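Local structure of DNA ligase (3QWU) at residues 244-247 and 248-251; 254-257 and 258-262; 166-169 and 170-174. The protein probably joins nucleic acid ends in an ATP-dependent ligase reaction, and binds adenosine and calcium ions. All coordinates share one frame; numbering follows the deposited sequence.

Contact 1: 244-247 and 248-251; sequences AKNM and LQLP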
ATOM      1  N   ALA A 244       3.408  -8.031  -8.536  1.00 40.27           N
ATOM      2  CA  ALA A 244       2.473  -8.782  -7.690  1.00 41.06           C
ATOM      3  C   ALA A 244       3.208  -9.675  -6.675  1.00 41.75           C
ATOM      4  O   ALA A 244       2.873  -9.664  -5.520  1.00 42.11           O
ATOM      5  CB  ALA A 244       1.540  -9.629  -8.539  1.00 40.37           C
ATOM      6  N   LYS A 245       4.181 -10.466  -7.131  1.00 41.73           N
ATOM      7  CA  LYS A 245       4.852 -11.462  -6.280  1.00 43.05           C
ATOM      8  C   LYS A 245       5.630 -10.790  -5.152  1.00 44.81           C
ATOM      9  O   LYS A 245       5.976 -11.401  -4.132  1.00 43.95           O
ATOM     10  CB  LYS A 245       5.754 -12.347  -7.129  1.00 42.25           C
ATOM     11  CG  LYS A 245       4.939 -13.280  -8.014  1.00 41.72           C
ATOM     12  CD  LYS A 245       5.764 -14.005  -9.052  1.00 42.03           C
ATOM     13  CE  LYS A 245       4.981 -15.055  -9.841  1.00 40.48           C
ATOM     14  NZ  LYS A 245       5.904 -15.855 -10.690  1.00 40.95           N
ATOM     15  N   ASN A 246       5.765  -9.482  -5.329  1.00 46.28           N
ATOM     16  CA  ASN A 246       6.660  -8.613  -4.613  1.00 48.14           C
ATOM     17  C   ASN A 246       5.920  -7.798  -3.624  1.00 48.53           C
ATOM     18  O   ASN A 246       6.504  -6.938  -3.001  1.00 48.41           O
ATOM     19  CB  ASN A 246       7.241  -7.628  -5.655  1.00 48.52           C
ATOM     20  CG  ASN A 246       8.683  -7.405  -5.486  1.00 52.21           C
ATOM     21  OD1 ASN A 246       9.413  -7.357  -6.494  1.00 57.46           O
ATOM     22  ND2 ASN A 246       9.148  -7.312  -4.215  1.00 52.67           N
ATOM     23  N   MET A 247       4.617  -8.042  -3.498  1.00 50.23           N
ATOM     24  CA  MET A 247       3.715  -7.133  -2.762  1.00 51.81           C
ATOM     25  C   MET A 247       3.941  -6.993  -1.273  1.00 53.76           C
ATOM     26  O   MET A 247       3.404  -6.069  -0.695  1.00 53.86           O
ATOM     27  CB  MET A 247       2.248  -7.510  -2.953  1.00 52.04           C
ATOM     28  CG  MET A 247       1.549  -6.669  -3.946  1.00 53.87           C
ATOM     29  SD  MET A 247      -0.176  -7.149  -4.108  1.00 59.73           S
ATOM     30  CE  MET A 247      -0.398  -6.600  -5.830  1.00 51.23           C
ATOM     31  N   LEU A 248       4.651  -7.912  -0.632  1.00 55.49           N
ATOM     32  CA  LEU A 248       4.801  -7.807   0.815  1.00 58.23           C
ATOM     33  C   LEU A 248       5.954  -6.839   1.107  1.00 60.24           C
ATOM     34  O   LEU A 248       5.974  -6.183   2.137  1.00 61.02           O
ATOM     35  CB  LEU A 248       4.977  -9.192   1.459  1.00 58.82           C
ATOM     36  CG  LEU A 248       3.803 -10.186   1.257  1.00 57.98           C
ATOM     37  CD1 LEU A 248       4.076 -11.522   1.932  1.00 57.00           C
ATOM     38  CD2 LEU A 248       2.473  -9.620   1.754  1.00 57.29           C
ATOM     39  N   GLN A 249       6.839  -6.681   0.130  1.00 61.68           N
ATOM     40  CA  GLN A 249       7.951  -5.736   0.204  1.00 63.75           C
ATOM     41  C   GLN A 249       7.586  -4.343  -0.375  1.00 64.42           C
ATOM     42  O   GLN A 249       8.379  -3.778  -1.120  1.00 64.63           O
ATOM     43  CB  GLN A 249       9.177  -6.297  -0.585  1.00 63.62           C
ATOM     44  CG  GLN A 249       9.299  -7.843  -0.719  1.00 64.92           C
ATOM     45  CD  GLN A 249       9.543  -8.596   0.613  1.00 69.13           C
ATOM     46  OE1 GLN A 249       8.678  -9.344   1.084  1.00 70.40           O
ATOM     47  NE2 GLN A 249      10.734  -8.425   1.193  1.00 70.91           N
ATOM     48  N   LEU A 250       6.414  -3.788  -0.043  1.00 65.89           N
ATOM     49  CA  LEU A 250       5.929  -2.543  -0.673  1.00 66.43           C
ATOM     50  C   LEU A 250       6.162  -1.283   0.128  1.00 68.27           C
ATOM     51  O   LEU A 250       5.650  -1.162   1.233  1.00 69.96           O
ATOM     52  CB  LEU A 250       4.418  -2.590  -0.894  1.00 66.56           C
ATOM     53  CG  LEU A 250       3.804  -3.373  -2.053  1.00 66.38           C
ATOM     54  CD1 LEU A 250       2.266  -3.244  -1.962  1.00 66.74           C
ATOM     55  CD2 LEU A 250       4.336  -2.953  -3.427  1.00 65.12           C
ATOM     56  N   PRO A 251       6.818  -0.279  -0.468  1.00 69.57           N
ATOM     57  CA  PRO A 251       7.053   0.926   0.311  1.00 71.02           C
ATOM     58  C   PRO A 251       5.748   1.633   0.721  1.00 72.04           C
ATOM     59  O   PRO A 251       4.670   1.311   0.170  1.00 71.82           O
ATOM     60  CB  PRO A 251       7.856   1.803  -0.655  1.00 70.58           C
ATOM     61  CG  PRO A 251       7.308   1.462  -1.987  1.00 69.36           C
ATOM     62  CD  PRO A 251       7.047  -0.043  -1.907  1.00 69.05           C
TER
HETATM   63  O   HOH W   1       6.174 -10.284  -1.810  1.00 40.06           O
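Asn246 O accepts the backbone N-H of Gln249 at 3.2 Å, the one direct hydrogen bond between 244-247 and 248-251. It is a bent bond, 139° at the hydrogen, with the donor standing well above the carbonyl plane. Met247 and Leu248, the two residues in between, have type I turn angles, and a second turn of the same kind comes just before, closed by Met247 N on Ala244 O at 3.1 Å. A water bridges the two turns: it donates to Lys245 O at 2.6 Å and accepts from Leu248 N at 3.1 Å, so the Leu248 amide is satisfied by water, Asn246 O being badly angled for it.

The side chains follow this winding. Asn246 and Gln249 cross at about a right angle, ND2 of Asn246 lying 3.5 Å from Gln249 CG, so the amide meets the aliphatic part of the glutamine. Met247 and Leu250 run side by side and point the same way, with Met247 CG 4.0 Å from Leu250 CD1. CG of Leu250 is turned anti to its own carbonyl carbon (chi1 -78°), which lays the branch against the peptide oxygen of Met247, a tight fit at 3.0 Å from CG to O.

All this lies in the connection from helix 233-242 to helix 254-269. Met247 touches Phe285 and Leu289 of helix 276-299 and Met355 of helix 353-363, while Leu248 packs on Leu358 of the latter. Thr256 of the second subunit comes against Met247 and Leu250, so the connection also forms part of the dimer interface.

Contact 2: 254-257 and 258-262; sequences YYTN and RILRL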
ATOM      1  N   TYR A 254       3.344   2.806  -2.561  1.00 68.27           N
ATOM      2  CA  TYR A 254       3.162   2.266  -3.935  1.00 66.59           C
ATOM      3  C   TYR A 254       1.688   2.548  -4.396  1.00 65.63           C
ATOM      4  O   TYR A 254       1.462   2.860  -5.565  1.00 65.66           O
ATOM      5  CB  TYR A 254       3.530   0.764  -4.040  1.00 66.30           C
ATOM      6  CG  TYR A 254       4.471   0.366  -5.187  1.00 65.37           C
ATOM      7  CD1 TYR A 254       5.846   0.667  -5.157  1.00 66.11           C
ATOM      8  CD2 TYR A 254       3.999  -0.360  -6.281  1.00 67.07           C
ATOM      9  CE1 TYR A 254       6.742   0.272  -6.232  1.00 65.62           C
ATOM     10  CE2 TYR A 254       4.859  -0.743  -7.355  1.00 66.48           C
ATOM     11  CZ  TYR A 254       6.229  -0.429  -7.332  1.00 66.44           C
ATOM     12  OH  TYR A 254       7.028  -0.833  -8.411  1.00 62.99           O
ATOM     13  N   TYR A 255       0.709   2.498  -3.469  1.00 64.30           N
ATOM     14  CA  TYR A 255      -0.706   2.612  -3.859  1.00 62.51           C
ATOM     15  C   TYR A 255      -0.988   4.002  -4.280  1.00 61.00           C
ATOM     16  O   TYR A 255      -1.201   4.272  -5.468  1.00 60.72           O
ATOM     17  CB  TYR A 255      -1.716   2.190  -2.740  1.00 62.94           C
ATOM     18  CG  TYR A 255      -1.709   0.717  -2.586  1.00 62.24           C
ATOM     19  CD1 TYR A 255      -1.014   0.122  -1.541  1.00 61.51           C
ATOM     20  CD2 TYR A 255      -2.319  -0.100  -3.541  1.00 61.97           C
ATOM     21  CE1 TYR A 255      -0.931  -1.230  -1.438  1.00 61.75           C
ATOM     22  CE2 TYR A 255      -2.264  -1.465  -3.437  1.00 62.31           C
ATOM     23  CZ  TYR A 255      -1.557  -2.026  -2.373  1.00 63.20           C
ATOM     24  OH  TYR A 255      -1.450  -3.384  -2.238  1.00 64.04           O
ATOM     25  N   THR A 256      -0.999   4.885  -3.293  1.00 59.11           N
ATOM     26  CA  THR A 256      -1.266   6.270  -3.540  1.00 58.40           C
ATOM     27  C   THR A 256      -0.492   6.823  -4.800  1.00 56.09           C
ATOM     28  O   THR A 256      -0.981   7.729  -5.501  1.00 55.19           O
ATOM     29  CB  THR A 256      -1.007   7.098  -2.237  1.00 59.89           C
ATOM     30  OG1 THR A 256      -0.769   8.478  -2.558  1.00 62.88           O
ATOM     31  CG2 THR A 256       0.185   6.538  -1.406  1.00 61.30           C
ATOM     32  N   ASN A 257       0.678   6.240  -5.099  1.00 52.97           N
ATOM     33  CA  ASN A 257       1.593   6.805  -6.069  1.00 50.32           C
ATOM     34  C   ASN A 257       1.373   6.326  -7.481  1.00 46.76           C
ATOM     35  O   ASN A 257       1.218   7.134  -8.369  1.00 44.54           O
ATOM     36  CB  ASN A 257       3.033   6.540  -5.657  1.00 50.19           C
ATOM     37  CG  ASN A 257       3.961   7.534  -6.232  1.00 50.89           C
ATOM     38  OD1 ASN A 257       4.441   7.381  -7.358  1.00 46.16           O
ATOM     39  ND2 ASN A 257       4.201   8.613  -5.473  1.00 55.32           N
ATOM     40  N   ARG A 258       1.370   5.018  -7.700  1.00 43.89           N
ATOM     41  CA  ARG A 258       1.164   4.526  -9.069  1.00 41.77           C
ATOM     42  C   ARG A 258      -0.285   4.683  -9.579  1.00 39.74           C
ATOM     43  O   ARG A 258      -0.517   4.890 -10.761  1.00 38.30           O
ATOM     44  CB  ARG A 258       1.727   3.124  -9.228  1.00 42.54           C
ATOM     45  CG  ARG A 258       3.208   3.149  -9.742  1.00 43.47           C
ATOM     46  CD  ARG A 258       3.920   1.847  -9.564  1.00 47.33           C
ATOM     47  NE  ARG A 258       5.362   1.998  -9.781  1.00 49.05           N
ATOM     48  CZ  ARG A 258       6.232   2.436  -8.878  1.00 49.53           C
ATOM     49  NH1 ARG A 258       5.850   2.767  -7.639  1.00 51.30           N
ATOM     50  NH2 ARG A 258       7.512   2.546  -9.232  1.00 51.19           N
ATOM     51  N   ILE A 259      -1.236   4.671  -8.649  1.00 37.93           N
ATOM     52  CA  ILE A 259      -2.623   4.919  -8.960  1.00 36.44           C
ATOM     53  C   ILE A 259      -2.870   6.381  -9.287  1.00 35.77           C
ATOM     54  O   ILE A 259      -3.549   6.686 -10.265  1.00 34.90           O
ATOM     55  CB  ILE A 259      -3.546   4.468  -7.794  1.00 36.10           C
ATOM     56  CG1 ILE A 259      -3.466   2.945  -7.674  1.00 36.15           C
ATOM     57  CG2 ILE A 259      -4.951   4.909  -8.045  1.00 34.40           C
ATOM     58  CD1 ILE A 259      -3.599   2.425  -6.271  1.00 36.37           C
ATOM     59  N   LEU A 260      -2.338   7.281  -8.451  1.00 35.00           N
ATOM     60  CA  LEU A 260      -2.367   8.697  -8.767  1.00 34.79           C
ATOM     61  C   LEU A 260      -1.747   9.004 -10.132  1.00 33.45           C
ATOM     62  O   LEU A 260      -2.151   9.947 -10.782  1.00 33.85           O
ATOM     63  CB  LEU A 260      -1.704   9.552  -7.666  1.00 35.73           C
ATOM     64  CG  LEU A 260      -2.677   9.938  -6.522  1.00 36.76           C
ATOM     65  CD1 LEU A 260      -2.020  10.658  -5.341  1.00 36.64           C
ATOM     66  CD2 LEU A 260      -3.742  10.771  -7.099  1.00 37.57           C
ATOM     67  N   ARG A 261      -0.739   8.263 -10.550  1.00 31.77           N
ATOM     68  CA  ARG A 261      -0.195   8.506 -11.893  1.00 31.88           C
ATOM     69  C   ARG A 261      -1.252   8.204 -12.954  1.00 30.49           C
ATOM     70  O   ARG A 261      -1.439   8.957 -13.869  1.00 29.49           O
ATOM     71  CB  ARG A 261       1.023   7.663 -12.158  1.00 30.71           C
ATOM     72  CG  ARG A 261       2.269   8.156 -11.458  1.00 33.18           C
ATOM     73  CD  ARG A 261       3.367   7.021 -11.602  1.00 36.91           C
ATOM     74  NE  ARG A 261       4.317   6.982 -10.477  1.00 35.50           N
ATOM     75  CZ  ARG A 261       5.330   6.156 -10.417  1.00 34.96           C
ATOM     76  NH1 ARG A 261       5.577   5.286 -11.407  1.00 36.53           N
ATOM     77  NH2 ARG A 261       6.131   6.233  -9.392  1.00 39.41           N
ATOM     78  N   LEU A 262      -1.948   7.092 -12.794  1.00 30.66           N
ATOM     79  CA  LEU A 262      -2.991   6.703 -13.731  0.50 30.76           C
ATOM     80  C   LEU A 262      -4.177   7.654 -13.602  1.00 31.58           C
ATOM     81  O   LEU A 262      -4.680   8.139 -14.598  1.00 32.40           O
ATOM     82  CB  LEU A 262      -3.417   5.260 -13.494  0.50 30.77           C
ATOM     83  CG  LEU A 262      -4.508   4.695 -14.420  0.50 31.28           C
ATOM     84  CD1 LEU A 262      -4.012   4.468 -15.849  0.50 31.32           C
ATOM     85  CD2 LEU A 262      -5.049   3.401 -13.841  0.50 30.41           C
TER
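Arg258 reaches back one helical turn to lie flat on the ring of Tyr254. Its CB starts 3.7 Å from Tyr254 O, the carbonyl that receives Arg258 N in a nearly straight helical bond of 3.0 Å. CG lies over the rim of one face of the Arg261 guanidinium. With the chain extended from CG to NE, CD comes above the rim of the ring at 3.5 Å from Tyr254 CE2. NE and CZ then pass above Tyr254 CZ, NH1 settles over Tyr254 CE1, and NH2 lies nearest the phenol OH, 3.5 Å away. Guanidinium and ring are stacked, planes 11° apart and centres 3.7 Å apart, a cation-pi contact. An alanine in place of Tyr254 would probably leave the guanidinium without its platform and free to swing.

The opposite face of Arg258 has Arg261 NH2 over it. That second arginine is steered by Asn257, whose OD1 takes NH2 at 2.9 Å and, weakly, NE at 3.1 Å; Arg261 NH1 bonds Asn236.

Arginines therefore lie close together, Arg59 also near Arg261 NH2, and their charge is probably offset in part by the pi face, the Asn257 amide oxygen and the long, weak ion pair of Arg258 with the calcium ligand Asp239.

Contact 3: 166-169 and 170-174; sequences GFLS and QEEKM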
ATOM      1  N   GLY A 166      27.818  17.207 -11.455  1.00 46.59           N
ATOM      2  CA  GLY A 166      26.888  17.528 -12.518  1.00 44.87           C
ATOM      3  C   GLY A 166      27.027  16.624 -13.713  1.00 42.56           C
ATOM      4  O   GLY A 166      27.509  15.523 -13.615  1.00 42.97           O
ATOM      5  N   PHE A 167      26.595  17.145 -14.842  1.00 40.96           N
ATOM      6  CA  PHE A 167      26.417  16.420 -16.041  1.00 39.29           C
ATOM      7  C   PHE A 167      27.021  17.198 -17.211  1.00 38.91           C
ATOM      8  O   PHE A 167      26.928  18.405 -17.271  1.00 38.66           O
ATOM      9  CB  PHE A 167      24.916  16.257 -16.283  1.00 38.79           C
ATOM     10  CG  PHE A 167      24.221  15.273 -15.348  1.00 38.42           C
ATOM     11  CD1 PHE A 167      24.637  13.960 -15.260  1.00 36.67           C
ATOM     12  CD2 PHE A 167      23.088  15.642 -14.655  1.00 40.41           C
ATOM     13  CE1 PHE A 167      23.974  13.044 -14.469  1.00 36.47           C
ATOM     14  CE2 PHE A 167      22.413  14.727 -13.834  1.00 40.82           C
ATOM     15  CZ  PHE A 167      22.879  13.415 -13.747  1.00 38.84           C
ATOM     16  N   LEU A 168      27.622  16.512 -18.167  1.00 38.18           N
ATOM     17  CA  LEU A 168      27.998  17.188 -19.379  1.00 38.78           C
ATOM     18  C   LEU A 168      26.704  17.697 -20.042  1.00 38.43           C
ATOM     19  O   LEU A 168      25.647  17.121 -19.890  1.00 38.04           O
ATOM     20  CB  LEU A 168      28.817  16.284 -20.304  1.00 38.39           C
ATOM     21  CG  LEU A 168      30.304  16.047 -19.961  1.00 40.76           C
ATOM     22  CD1 LEU A 168      30.615  15.610 -18.491  1.00 40.99           C
ATOM     23  CD2 LEU A 168      30.896  15.020 -20.948  1.00 36.47           C
ATOM     24  N   SER A 169      26.790  18.823 -20.714  1.00 39.01           N
ATOM     25  CA  SER A 169      25.661  19.415 -21.358  1.00 39.45           C
ATOM     26  C   SER A 169      25.149  18.479 -22.459  1.00 38.66           C
ATOM     27  O   SER A 169      25.847  17.551 -22.859  1.00 38.56           O
ATOM     28  CB  SER A 169      26.081  20.751 -21.967  1.00 39.40           C
ATOM     29  OG  SER A 169      27.165  20.483 -22.845  1.00 41.01           O
ATOM     30  N   GLN A 170      23.947  18.753 -22.960  1.00 38.85           N
ATOM     31  CA  GLN A 170      23.414  18.005 -24.068  1.00 39.16           C
ATOM     32  C   GLN A 170      24.323  18.015 -25.288  1.00 39.96           C
ATOM     33  O   GLN A 170      24.579  16.972 -25.867  1.00 38.40           O
ATOM     34  CB  GLN A 170      21.997  18.469 -24.452  1.00 39.74           C
ATOM     35  CG  GLN A 170      21.284  17.413 -25.349  1.00 39.55           C
ATOM     36  CD  GLN A 170      20.686  16.244 -24.549  1.00 39.78           C
ATOM     37  OE1 GLN A 170      20.567  16.312 -23.341  1.00 42.87           O
ATOM     38  NE2 GLN A 170      20.237  15.216 -25.244  1.00 36.27           N
ATOM     39  N   GLU A 171      24.785  19.209 -25.675  1.00 42.47           N
ATOM     40  CA  GLU A 171      25.712  19.398 -26.797  0.60 43.29           C
ATOM     41  C   GLU A 171      26.949  18.508 -26.628  1.00 43.16           C
ATOM     42  O   GLU A 171      27.321  17.741 -27.522  1.00 43.10           O
ATOM     43  CB  GLU A 171      26.155  20.862 -26.874  0.60 44.59           C
ATOM     44  CG  GLU A 171      27.470  21.114 -27.700  0.60 47.54           C
ATOM     45  CD  GLU A 171      28.208  22.392 -27.300  0.60 51.52           C
ATOM     46  OE1 GLU A 171      27.630  23.492 -27.488  0.60 54.50           O
ATOM     47  OE2 GLU A 171      29.372  22.301 -26.817  0.60 53.33           O
ATOM     48  N   GLU A 172      27.606  18.651 -25.473  1.00 44.05           N
ATOM     49  CA  GLU A 172      28.814  17.899 -25.152  1.00 45.26           C
ATOM     50  C   GLU A 172      28.533  16.426 -25.201  1.00 44.00           C
ATOM     51  O   GLU A 172      29.355  15.652 -25.662  1.00 43.23           O
ATOM     52  CB  GLU A 172      29.291  18.163 -23.733  1.00 47.06           C
ATOM     53  CG  GLU A 172      30.098  19.452 -23.483  1.00 52.85           C
ATOM     54  CD  GLU A 172      30.496  19.593 -21.986  1.00 57.75           C
ATOM     55  OE1 GLU A 172      31.667  19.196 -21.701  1.00 61.71           O
ATOM     56  OE2 GLU A 172      29.652  20.036 -21.124  1.00 55.75           O
ATOM     57  N   LYS A 173      27.378  16.036 -24.667  1.00 43.66           N
ATOM     58  CA  LYS A 173      26.990  14.629 -24.632  1.00 42.47           C
ATOM     59  C   LYS A 173      26.779  14.145 -26.068  1.00 42.07           C
ATOM     60  O   LYS A 173      27.378  13.172 -26.478  1.00 41.23           O
ATOM     61  CB  LYS A 173      25.733  14.462 -23.762  1.00 41.85           C
ATOM     62  CG  LYS A 173      24.949  13.196 -23.917  1.00 39.84           C
ATOM     63  CD  LYS A 173      23.947  12.987 -22.749  1.00 40.99           C
ATOM     64  CE  LYS A 173      22.510  13.586 -23.006  1.00 41.45           C
ATOM     65  NZ  LYS A 173      21.641  13.844 -21.745  1.00 37.73           N
ATOM     66  N   MET A 174      25.958  14.848 -26.837  1.00 42.93           N
ATOM     67  CA  MET A 174      25.678  14.422 -28.201  1.00 43.95           C
ATOM     68  C   MET A 174      26.967  14.360 -29.051  1.00 43.80           C
ATOM     69  O   MET A 174      27.098  13.473 -29.860  1.00 42.50           O
ATOM     70  CB  MET A 174      24.529  15.235 -28.827  1.00 45.13           C
ATOM     71  CG  MET A 174      23.189  14.923 -28.124  1.00 47.69           C
ATOM     72  SD  MET A 174      21.643  15.875 -28.472  1.00 57.71           S
ATOM     73  CE  MET A 174      21.430  15.641 -30.268  1.00 55.36           C
TER
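The backbone turns from extended at Ser169 (psi 166°) to helical at Gln170, and there helix 170-180 begins with a capping box between Ser169 and Glu172. Ser169 is the N-cap: its OG accepts Glu172 N at 3.2 Å. Chi1 of 57° puts that hydroxyl between the serine's own backbone N and carbonyl carbon, facing the first turn. In return Glu172 OE2 is gripped twice, by Ser169 N at 3.1 Å, almost straight at 171° and from above the carboxylate plane, and by Ser169 OG at 3.1 Å on the anti lone pair. The first regular helical bond, Lys173 N to Ser169 O, is short at 2.8 Å. Being close to the amino end of the helix, the carboxylate would probably be stabilised in its charged form.

Leu168 crosses Glu172 at about a right angle, its CG 3.8 Å from Glu172 OE1, and packs on Phe159 and Lys161 of strand 153-161. The side chains of Gln170 and Lys173 reach toward the adenosine pocket. Gln170 NE2 bonds Glu78, an adenosine-binding residue; Lys173 NZ pairs with Glu78 and Asp158 and reaches Phe157 O. The two side chains are also tied to each other, Lys173 NZ donating to Gln170 OE1 at 3.1 Å from above the amide carbonyl plane.

Along the chain contact 3 comes first, in the RNA ligase region, and contacts 1 and 2 follow closely on each other in the C-terminal region. Contact 1 forms the connection leading into helix 254-269 and contact 2 its first turns; their centres are 14 Å apart, and Leu250 CD1 touches Tyr255 OH at 3.7 Å. Both also meet the second subunit. Contact 3, at the start of helix 170-180, lies far off, its centre about 37 Å from that of contact 1 and about 33 Å from that of contact 2. It lies beside the adenosine pocket, the side chain of Lys173 about 6 Å from the adenosine; contact 2 approaches the calcium ion from the C-terminal region, the side chain of Arg258 about 8 Å from it.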